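Local coordinates for ABC transporter substrate-binding protein (Bradyrhizobium japonicum, PDB 4I1D) that probably binds a small solute in the periplasm for an ABC transporter, perhaps a polyamine, and can hold D-malate in its pocket, at residues R136-N141 with D200-W205; S107-S112 with D119-W124; Y111-F116 with G216-F221. One frame throughout, in Å; residues are numbered along the deposited sequence.

Contact 1 (R136-N141 with D200-W205); sequences RRALRN and DMEMAW. With MLT (D-malate), chain U.
M201, a selenomethionine, lies alongside R137 across these two parallel strands, both side chains pointing the same way. Its chi1 (87°) and extended chi2 carry SE over one face of the R137 guanidinium, off its centre and 3.6 Å from NH1, and the bend at chi3 turns CE toward CZ and NH2. The arginine is meanwhile held by the carbonyls of F127 and F133, which fix the plane that the selenium covers. R136 is gripped through its backbone: its N donates to D200 OD2 at 2.8 Å, while its O takes both D200 N and M201 N; its guanidinium turns away to E198. At the far end R140 stretches out fully and brings its guanidinium to the rim of the W205 indole, the two planes 65° apart; W205 CZ2 sits over the centre of the guanidinium, 3.6 Å from R140 NH1. The same indole reaches D-malate, CZ3 lying 3.7 Å from MLT C3. Between these ends A138 N bonds to M201 O at 3.2 Å, and the strand axes lie 15° apart in direction. This is a parallel strand pair in the sheet of a type 2 periplasmic binding protein, one strand ending at the ligand pocket.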
loop_
_atom_site.group_PDB
_atom_site.type_symbol
_atom_site.label_atom_id
_atom_site.label_comp_id
_atom_site.label_asym_id
_atom_site.label_seq_id
_atom_site.Cartn_x
_atom_site.Cartn_y
_atom_site.Cartn_z
ATOM N N ARG A 136 -11.465 36.156 -7.352
ATOM C CA ARG A 136 -10.706 34.947 -7.079
ATOM C C ARG A 136 -9.586 35.288 -6.105
ATOM O O ARG A 136 -9.040 36.392 -6.133
ATOM C CB ARG A 136 -10.172 34.358 -8.378
ATOM C CG ARG A 136 -11.281 34.030 -9.372
ATOM C CD ARG A 136 -10.715 33.696 -10.757
ATOM N NE ARG A 136 -11.717 33.028 -11.584
ATOM C CZ ARG A 136 -11.681 31.743 -11.927
ATOM N NH1 ARG A 136 -10.671 30.972 -11.539
ATOM N NH2 ARG A 136 -12.652 31.228 -12.675
ATOM N N ARG A 137 -9.286 34.349 -5.218
ATOM C CA ARG A 137 -8.377 34.582 -4.106
ATOM C C ARG A 137 -7.399 33.428 -3.984
ATOM O O ARG A 137 -7.732 32.283 -4.304
ATOM C CB ARG A 137 -9.156 34.667 -2.787
ATOM C CG ARG A 137 -9.975 35.932 -2.576
ATOM C CD ARG A 137 -11.047 35.700 -1.517
ATOM N NE ARG A 137 -11.499 36.945 -0.896
ATOM C CZ ARG A 137 -12.361 37.795 -1.446
ATOM N NH1 ARG A 137 -12.702 38.894 -0.789
ATOM N NH2 ARG A 137 -12.880 37.556 -2.650
ATOM N N ALA A 138 -6.204 33.731 -3.489
ATOM C CA ALA A 138 -5.197 32.706 -3.214
ATOM C C ALA A 138 -4.569 32.994 -1.861
ATOM O O ALA A 138 -4.452 34.154 -1.450
ATOM C CB ALA A 138 -4.127 32.686 -4.295
ATOM N N LEU A 139 -4.192 31.930 -1.163
ATOM C CA LEU A 139 -3.433 32.050 0.072
ATOM C C LEU A 139 -2.309 31.046 -0.064
ATOM O O LEU A 139 -2.351 30.191 -0.951
ATOM C CB LEU A 139 -4.299 31.726 1.304
ATOM C CG LEU A 139 -5.363 32.737 1.754
ATOM C CD1 LEU A 139 -6.184 32.184 2.944
ATOM C CD2 LEU A 139 -4.723 34.081 2.107
ATOM N N ARG A 140 -1.304 31.141 0.797
ATOM C CA ARG A 140 -0.189 30.200 0.743
ATOM C C ARG A 140 -0.553 28.907 1.468
ATOM O O ARG A 140 -1.176 28.946 2.532
ATOM C CB ARG A 140 1.049 30.806 1.390
ATOM C CG ARG A 140 2.275 29.893 1.272
ATOM C CD ARG A 140 3.492 30.472 1.980
ATOM N NE ARG A 140 4.633 29.570 1.853
ATOM C CZ ARG A 140 5.662 29.527 2.695
ATOM N NH1 ARG A 140 5.701 30.333 3.750
ATOM N NH2 ARG A 140 6.652 28.666 2.485
ATOM N N ASN A 141 -0.169 27.769 0.900
ATOM C CA ASN A 141 -0.396 26.480 1.557
ATOM C C ASN A 141 0.620 26.280 2.666
ATOM O O ASN A 141 1.523 25.447 2.550
ATOM C CB ASN A 141 -0.311 25.313 0.564
ATOM C CG ASN A 141 -0.853 24.007 1.142
ATOM O OD1 ASN A 141 -0.868 23.802 2.361
ATOM N ND2 ASN A 141 -1.312 23.120 0.263
ATOM N N ASP A 200 -7.634 37.637 -8.226
ATOM C CA ASP A 200 -7.790 39.080 -8.162
ATOM C C ASP A 200 -7.110 39.638 -6.921
ATOM O O ASP A 200 -6.801 40.829 -6.847
ATOM C CB ASP A 200 -9.280 39.450 -8.173
ATOM C CG ASP A 200 -9.993 38.928 -9.415
ATOM O OD1 ASP A 200 -9.663 39.396 -10.528
ATOM O OD2 ASP A 200 -10.870 38.043 -9.285
HETATM N N MSE A 201 -6.881 38.765 -5.948
HETATM C CA MSE A 201 -6.215 39.159 -4.723
HETATM C C MSE A 201 -5.608 37.937 -4.038
HETATM O O MSE A 201 -6.101 36.810 -4.181
HETATM C CB MSE A 201 -7.198 39.873 -3.789
HETATM C CG MSE A 201 -7.987 38.954 -2.884
HETATM SE SE MSE A 201 -9.452 39.914 -1.990
HETATM C CE MSE A 201 -10.554 40.232 -3.573
ATOM N N GLU A 202 -4.530 38.162 -3.297
ATOM C CA GLU A 202 -3.856 37.063 -2.624
ATOM C C GLU A 202 -2.890 37.596 -1.584
ATOM O O GLU A 202 -2.544 38.785 -1.587
ATOM C CB GLU A 202 -3.087 36.205 -3.637
ATOM C CG GLU A 202 -1.779 36.840 -4.113
ATOM C CD GLU A 202 -1.005 35.971 -5.100
ATOM O OE1 GLU A 202 -1.242 34.739 -5.155
ATOM O OE2 GLU A 202 -0.156 36.531 -5.829
HETATM N N MSE A 203 -2.470 36.716 -0.683
HETATM C CA MSE A 203 -1.297 36.998 0.114
HETATM C C MSE A 203 -0.113 36.611 -0.740
HETATM O O MSE A 203 -0.174 35.630 -1.477
HETATM C CB MSE A 203 -1.257 36.192 1.404
HETATM C CG MSE A 203 0.040 36.436 2.160
HETATM SE SE MSE A 203 0.233 35.407 3.805
HETATM C CE MSE A 203 -1.406 35.945 4.662
ATOM N N ALA A 204 0.958 37.384 -0.640
ATOM C CA ALA A 204 2.171 37.133 -1.405
ATOM C C ALA A 204 3.332 37.896 -0.770
ATOM O O ALA A 204 3.132 38.891 -0.070
ATOM C CB ALA A 204 1.970 37.587 -2.875
ATOM N N TRP A 205 4.545 37.425 -1.018
ATOM C CA TRP A 205 5.730 38.130 -0.572
ATOM C C TRP A 205 5.890 39.420 -1.373
ATOM O O TRP A 205 5.759 39.425 -2.602
ATOM C CB TRP A 205 6.950 37.208 -0.689
ATOM C CG TRP A 205 6.871 36.019 0.280
ATOM C CD1 TRP A 205 6.622 36.079 1.624
ATOM C CD2 TRP A 205 7.058 34.628 -0.026
ATOM N NE1 TRP A 205 6.636 34.817 2.170
ATOM C CE2 TRP A 205 6.902 33.908 1.183
ATOM C CE3 TRP A 205 7.354 33.922 -1.198
ATOM C CZ2 TRP A 205 7.016 32.520 1.250
ATOM C CZ3 TRP A 205 7.469 32.539 -1.132
ATOM C CH2 TRP A 205 7.298 31.854 0.083
HETATM C C1 MLT U . 9.533 29.102 -2.822
HETATM O O1 MLT U . 10.436 28.252 -2.974
HETATM O O2 MLT U . 8.647 28.892 -1.962
HETATM C C2 MLT U . 9.522 30.365 -3.641
HETATM O O3 MLT U . 9.983 30.185 -4.971
HETATM C C3 MLT U . 10.419 31.378 -2.963
HETATM C C4 MLT U . 10.586 32.530 -3.917
HETATM O O4 MLT U . 11.517 32.515 -4.749
HETATM O O5 MLT U . 9.796 33.503 -3.898
#

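Contact 2 (S107-S112 with D119-W124); sequences SVLAYS and DAPNSW. With ACT (acetate ion), chain R; SO4 (sulfate ion), chain K.
The end of strand 100-112, from V108 to Y111, and the loop from A120 to W124 run roughly against each other, their end-to-end directions 143° apart. The backbones stay well separated, with L109 CA 7.1 Å from S123 CA, so the space between them is filled by side chains rather than bridged by sheet bonds. L109 reaches across. Its CG stands anti to the backbone N (chi1 178°), which carries the isobutyl group out toward the loop; CD2 then comes to rest against the loop backbone, 3.3 Å from S123 O, and beside P121 CB at 3.8 Å. The other branch, CD1, goes to the W124 indole. W124 slides past L109 in the opposite direction and offers the face of its six-membered ring to L109 CB, a CH-pi contact 4.2 Å from the ring centroid and 26° off the normal. That indole is anchored by its NE1, which donates to the carbonyl of Q225, and its other neighbours include A149 and M152 of helix 146-153. Two residues further along the strand Y111 repeats the theme with the roles exchanged: here the aromatic belongs to the strand, and A120 of the loop sets its methyl over one face, CB 3.6 Å from the ring centroid. P121 lies between L109 and Y111, its CB against L109 CD2 and its CG near Y111 CB. At the end of the loop S123 is the N-cap of helix 124-128, OG accepting from D126 N, and the chain turns there into the helix that carries W124. The arrangement is a strand-to-helix connection folded back over its own strand, sealed by leucine, proline and two CH-pi contacts, in an alpha/beta lobe of the periplasmic binding protein fold.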
loop_
_atom_site.group_PDB
_atom_site.type_symbol
_atom_site.label_atom_id
_atom_site.label_comp_id
_atom_site.label_asym_id
_atom_site.label_seq_id
_atom_site.Cartn_x
_atom_site.Cartn_y
_atom_site.Cartn_z
ATOM N N SER A 107 4.896 39.480 4.035
ATOM C CA SER A 107 3.772 38.836 3.373
ATOM C C SER A 107 2.673 39.881 3.342
ATOM O O SER A 107 2.304 40.406 4.377
ATOM C CB SER A 107 3.307 37.605 4.149
ATOM O OG SER A 107 4.297 36.586 4.112
ATOM N N VAL A 108 2.168 40.200 2.156
ATOM C CA VAL A 108 1.214 41.297 2.015
ATOM C C VAL A 108 -0.050 40.905 1.248
ATOM O O VAL A 108 -0.071 39.923 0.499
ATOM C CB VAL A 108 1.861 42.540 1.330
ATOM C CG1 VAL A 108 2.927 43.164 2.227
ATOM C CG2 VAL A 108 2.452 42.163 -0.028
ATOM N N LEU A 109 -1.107 41.679 1.462
ATOM C CA LEU A 109 -2.291 41.621 0.627
ATOM C C LEU A 109 -1.961 42.254 -0.733
ATOM O O LEU A 109 -1.763 43.470 -0.838
ATOM C CB LEU A 109 -3.441 42.372 1.312
ATOM C CG LEU A 109 -4.786 42.484 0.579
ATOM C CD1 LEU A 109 -5.221 41.138 0.057
ATOM C CD2 LEU A 109 -5.886 43.096 1.471
ATOM N N ALA A 110 -1.875 41.416 -1.761
ATOM C CA ALA A 110 -1.673 41.874 -3.132
ATOM C C ALA A 110 -2.992 41.755 -3.869
ATOM O O ALA A 110 -3.847 40.932 -3.511
ATOM C CB ALA A 110 -0.578 41.039 -3.841
ATOM N N TYR A 111 -3.163 42.578 -4.897
ATOM C CA TYR A 111 -4.441 42.666 -5.574
ATOM C C TYR A 111 -4.269 43.234 -6.980
ATOM O O TYR A 111 -3.341 43.982 -7.242
ATOM C CB TYR A 111 -5.403 43.537 -4.761
ATOM C CG TYR A 111 -4.927 44.964 -4.607
ATOM C CD1 TYR A 111 -4.190 45.358 -3.494
ATOM C CD2 TYR A 111 -5.201 45.916 -5.581
ATOM C CE1 TYR A 111 -3.743 46.667 -3.349
ATOM C CE2 TYR A 111 -4.753 47.227 -5.453
ATOM C CZ TYR A 111 -4.020 47.593 -4.337
ATOM O OH TYR A 111 -3.574 48.891 -4.210
ATOM N N SER A 112 -5.183 42.862 -7.873
ATOM C CA SER A 112 -5.203 43.350 -9.244
ATOM C C SER A 112 -5.813 44.755 -9.359
ATOM O O SER A 112 -6.902 45.027 -8.833
ATOM C CB SER A 112 -5.998 42.376 -10.115
ATOM O OG SER A 112 -6.431 42.990 -11.315
ATOM N N ASP A 119 -11.333 51.052 -5.399
ATOM C CA ASP A 119 -11.447 50.704 -3.987
ATOM C C ASP A 119 -10.987 49.283 -3.709
ATOM O O ASP A 119 -11.800 48.364 -3.606
ATOM C CB ASP A 119 -12.873 50.930 -3.476
ATOM C CG ASP A 119 -13.160 52.394 -3.180
ATOM O OD1 ASP A 119 -12.294 53.062 -2.567
ATOM O OD2 ASP A 119 -14.243 52.881 -3.572
ATOM N N ALA A 120 -9.670 49.128 -3.581
ATOM C CA ALA A 120 -9.038 47.833 -3.368
ATOM C C ALA A 120 -9.101 47.381 -1.910
ATOM O O ALA A 120 -9.067 48.206 -0.986
ATOM C CB ALA A 120 -7.587 47.881 -3.835
ATOM N N PRO A 121 -9.175 46.057 -1.699
ATOM C CA PRO A 121 -9.097 45.534 -0.334
ATOM C C PRO A 121 -7.829 46.060 0.328
ATOM O O PRO A 121 -6.826 46.251 -0.353
ATOM C CB PRO A 121 -9.027 44.020 -0.542
ATOM C CG PRO A 121 -8.569 43.841 -1.950
ATOM C CD PRO A 121 -9.171 44.981 -2.701
ATOM N N ASN A 122 -7.885 46.300 1.632
ATOM C CA ASN A 122 -6.833 47.025 2.330
ATOM C C ASN A 122 -6.516 46.437 3.707
ATOM O O ASN A 122 -5.787 47.038 4.501
ATOM C CB ASN A 122 -7.239 48.496 2.467
ATOM C CG ASN A 122 -6.098 49.368 2.943
ATOM O OD1 ASN A 122 -6.183 50.025 3.987
ATOM N ND2 ASN A 122 -5.014 49.365 2.185
ATOM N N SER A 123 -7.067 45.259 3.979
ATOM C CA SER A 123 -6.847 44.571 5.246
ATOM C C SER A 123 -7.276 43.120 5.080
ATOM O O SER A 123 -7.911 42.766 4.085
ATOM C CB SER A 123 -7.672 45.220 6.349
ATOM O OG SER A 123 -9.059 45.005 6.112
ATOM N N TRP A 124 -6.940 42.273 6.043
ATOM C CA TRP A 124 -7.390 40.892 5.962
ATOM C C TRP A 124 -8.913 40.821 6.163
ATOM O O TRP A 124 -9.581 39.944 5.616
ATOM C CB TRP A 124 -6.588 39.983 6.904
ATOM C CG TRP A 124 -5.145 40.059 6.549
ATOM C CD1 TRP A 124 -4.138 40.591 7.299
ATOM C CD2 TRP A 124 -4.558 39.679 5.298
ATOM N NE1 TRP A 124 -2.949 40.537 6.599
ATOM C CE2 TRP A 124 -3.185 39.979 5.369
ATOM C CE3 TRP A 124 -5.060 39.083 4.133
ATOM C CZ2 TRP A 124 -2.305 39.705 4.319
ATOM C CZ3 TRP A 124 -4.190 38.827 3.088
ATOM C CH2 TRP A 124 -2.829 39.135 3.192
HETATM C C ACT R . -4.079 41.265 -14.646
HETATM O O ACT R . -4.743 41.504 -13.608
HETATM O OXT ACT R . -2.878 41.640 -14.636
HETATM C CH3 ACT R . -4.692 40.569 -15.832
HETATM S S SO4 K . -1.941 51.944 2.076
HETATM O O1 SO4 K . -1.894 53.341 1.655
HETATM O O2 SO4 K . -0.611 51.339 1.929
HETATM O O3 SO4 K . -2.384 51.873 3.473
HETATM O O4 SO4 K . -2.882 51.243 1.209
#

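Contact 3 (Y111-F116 with G216-F221); sequences YSQKTF and GAKVSF. With ACT (acetate ion), chain R.
An antiparallel pairing near the protein surface, where strand 100-112 ends and strand 219-235 begins, sets the frame for this contact. Y111 and S220 form a hydrogen-bonded pair, with Y111 N to S220 O and S220 N to Y111 O both 3.0 Å. S112 and V219 follow as the non-hydrogen-bonded pair, their CA atoms 4.3 Å apart. One further bond, from Q113 N to K218 O at 2.7 Å, ties the first turn after the strand to K218, the centre of an inverse gamma turn. The phenol of Y111 has S220 O above one face, toward the rim, and its OH lies 3.8 Å from S220 CB. Q113, extended beyond CG, reaches back along the partner strand with its amide: NE2 comes to 3.3 Å from S220 CB, while OE1 lies near the backbone of K218 and V219. K114 and K218 meet through their aliphatic parts, and K114 NZ and K218 NZ remain 6.3 Å apart. S112 OG, swung away from its own N (chi1 160°), accepts from T115 N at 3.1 Å in an ST motif and donates to an acetate ion, probably from the crystallisation liquor. T115 is tied in turn to D200 through its hydroxyl. G216 completes a Schellman motif after helix 206-214; at its phi of 130° a side chain would press on the carbonyl O of the residue before. A Schellman motif leading into one strand and an ST motif leading out of the other thus flank the end of an antiparallel strand pair in the sheet of a periplasmic binding protein.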
loop_
_atom_site.group_PDB
_atom_site.type_symbol
_atom_site.label_atom_id
_atom_site.label_comp_id
_atom_site.label_asym_id
_atom_site.label_seq_id
_atom_site.Cartn_x
_atom_site.Cartn_y
_atom_site.Cartn_z
ATOM N N TYR A 111 -3.163 42.578 -4.897
ATOM C CA TYR A 111 -4.441 42.666 -5.574
ATOM C C TYR A 111 -4.269 43.234 -6.980
ATOM O O TYR A 111 -3.341 43.982 -7.242
ATOM C CB TYR A 111 -5.403 43.537 -4.761
ATOM C CG TYR A 111 -4.927 44.964 -4.607
ATOM C CD1 TYR A 111 -4.190 45.358 -3.494
ATOM C CD2 TYR A 111 -5.201 45.916 -5.581
ATOM C CE1 TYR A 111 -3.743 46.667 -3.349
ATOM C CE2 TYR A 111 -4.753 47.227 -5.453
ATOM C CZ TYR A 111 -4.020 47.593 -4.337
ATOM O OH TYR A 111 -3.574 48.891 -4.210
ATOM N N SER A 112 -5.183 42.862 -7.873
ATOM C CA SER A 112 -5.203 43.350 -9.244
ATOM C C SER A 112 -5.813 44.755 -9.359
ATOM O O SER A 112 -6.902 45.027 -8.833
ATOM C CB SER A 112 -5.998 42.376 -10.115
ATOM O OG SER A 112 -6.431 42.990 -11.315
ATOM N N GLN A 113 -5.116 45.643 -10.056
ATOM C CA GLN A 113 -5.636 46.989 -10.295
ATOM C C GLN A 113 -6.689 47.011 -11.386
ATOM O O GLN A 113 -7.471 47.954 -11.463
ATOM C CB GLN A 113 -4.517 47.970 -10.642
ATOM C CG GLN A 113 -3.617 48.325 -9.472
ATOM C CD GLN A 113 -2.292 48.905 -9.934
ATOM O OE1 GLN A 113 -1.938 48.811 -11.117
ATOM N NE2 GLN A 113 -1.556 49.516 -9.009
ATOM N N LYS A 114 -6.708 45.985 -12.235
ATOM C CA LYS A 114 -7.760 45.873 -13.238
ATOM C C LYS A 114 -9.082 45.567 -12.536
ATOM O O LYS A 114 -10.126 46.124 -12.874
ATOM C CB LYS A 114 -7.433 44.804 -14.283
ATOM C CG LYS A 114 -6.605 45.320 -15.460
ATOM C CD LYS A 114 -6.254 44.206 -16.455
ATOM C CE LYS A 114 -5.205 44.668 -17.479
ATOM N NZ LYS A 114 -4.717 43.579 -18.394
ATOM N N THR A 115 -9.027 44.703 -11.531
ATOM C CA THR A 115 -10.216 44.355 -10.769
ATOM C C THR A 115 -10.580 45.463 -9.791
ATOM O O THR A 115 -11.750 45.741 -9.584
ATOM C CB THR A 115 -10.037 43.040 -9.985
ATOM O OG1 THR A 115 -9.494 42.032 -10.853
ATOM C CG2 THR A 115 -11.381 42.573 -9.437
ATOM N N PHE A 116 -9.578 46.093 -9.184
ATOM C CA PHE A 116 -9.847 47.152 -8.209
ATOM C C PHE A 116 -9.151 48.447 -8.594
ATOM O O PHE A 116 -8.099 48.799 -8.043
ATOM C CB PHE A 116 -9.437 46.720 -6.806
ATOM C CG PHE A 116 -10.055 45.423 -6.375
ATOM C CD1 PHE A 116 -11.378 45.373 -5.967
ATOM C CD2 PHE A 116 -9.311 44.250 -6.381
ATOM C CE1 PHE A 116 -11.951 44.178 -5.571
ATOM C CE2 PHE A 116 -9.871 43.051 -5.978
ATOM C CZ PHE A 116 -11.193 43.013 -5.578
ATOM N N GLY A 216 5.165 44.826 -15.660
ATOM C CA GLY A 216 4.079 45.428 -16.419
ATOM C C GLY A 216 2.682 45.066 -15.952
ATOM O O GLY A 216 1.695 45.661 -16.391
ATOM N N ALA A 217 2.603 44.085 -15.061
ATOM C CA ALA A 217 1.330 43.619 -14.529
ATOM C C ALA A 217 0.585 44.731 -13.791
ATOM O O ALA A 217 1.167 45.437 -12.969
ATOM C CB ALA A 217 1.560 42.443 -13.603
ATOM N N LYS A 218 -0.703 44.883 -14.080
ATOM C CA LYS A 218 -1.504 45.882 -13.385
ATOM C C LYS A 218 -1.901 45.369 -12.007
ATOM O O LYS A 218 -3.057 45.038 -11.769
ATOM C CB LYS A 218 -2.738 46.263 -14.204
ATOM C CG LYS A 218 -2.413 47.018 -15.481
ATOM C CD LYS A 218 -1.338 48.056 -15.226
ATOM C CE LYS A 218 -1.150 48.984 -16.425
ATOM N NZ LYS A 218 -0.641 48.290 -17.644
ATOM N N VAL A 219 -0.928 45.286 -11.109
ATOM C CA VAL A 219 -1.175 44.794 -9.761
ATOM C C VAL A 219 -0.415 45.632 -8.745
ATOM O O VAL A 219 0.497 46.375 -9.101
ATOM C CB VAL A 219 -0.759 43.319 -9.611
ATOM C CG1 VAL A 219 -1.336 42.487 -10.746
ATOM C CG2 VAL A 219 0.756 43.198 -9.569
ATOM N N SER A 220 -0.794 45.512 -7.478
ATOM C CA SER A 220 -0.138 46.274 -6.428
ATOM C C SER A 220 -0.385 45.595 -5.091
ATOM O O SER A 220 -0.882 44.465 -5.039
ATOM C CB SER A 220 -0.670 47.711 -6.397
ATOM O OG SER A 220 0.025 48.494 -5.441
ATOM N N PHE A 221 -0.043 46.283 -4.009
ATOM C CA PHE A 221 -0.218 45.727 -2.674
ATOM C C PHE A 221 -0.173 46.822 -1.633
ATOM O O PHE A 221 0.209 47.954 -1.921
ATOM C CB PHE A 221 0.850 44.664 -2.369
ATOM C CG PHE A 221 2.210 45.230 -2.048
ATOM C CD1 PHE A 221 3.150 45.427 -3.050
ATOM C CD2 PHE A 221 2.557 45.545 -0.742
ATOM C CE1 PHE A 221 4.416 45.937 -2.755
ATOM C CE2 PHE A 221 3.817 46.059 -0.437
ATOM C CZ PHE A 221 4.749 46.253 -1.446
HETATM C C ACT R . -4.079 41.265 -14.646
HETATM O O ACT R . -4.743 41.504 -13.608
HETATM O OXT ACT R . -2.878 41.640 -14.636
HETATM C CH3 ACT R . -4.692 40.569 -15.832
#

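All three contacts draw on one mixed sheet, in which strand 100-112 lies between strands 201-205 and 219-235. Contact 1 joins contact 2 through probable backbone bonds, A110 N to E202 O at 2.7 Å and V108 N to A204 O at 2.8 Å; its centre lies about 9 Å from that of contact 2 and about 13 Å from that of contact 3. Contacts 2 and 3 share Y111 and S112, so Y111 meets the loop and the neighbouring strand at once. Only contact 1 touches the D-malate pocket, through W205; in contact 2 the side chain of V108 stays about 12 Å from the ligand, and in contact 3 that of F221 is about 9 Å from that of R208.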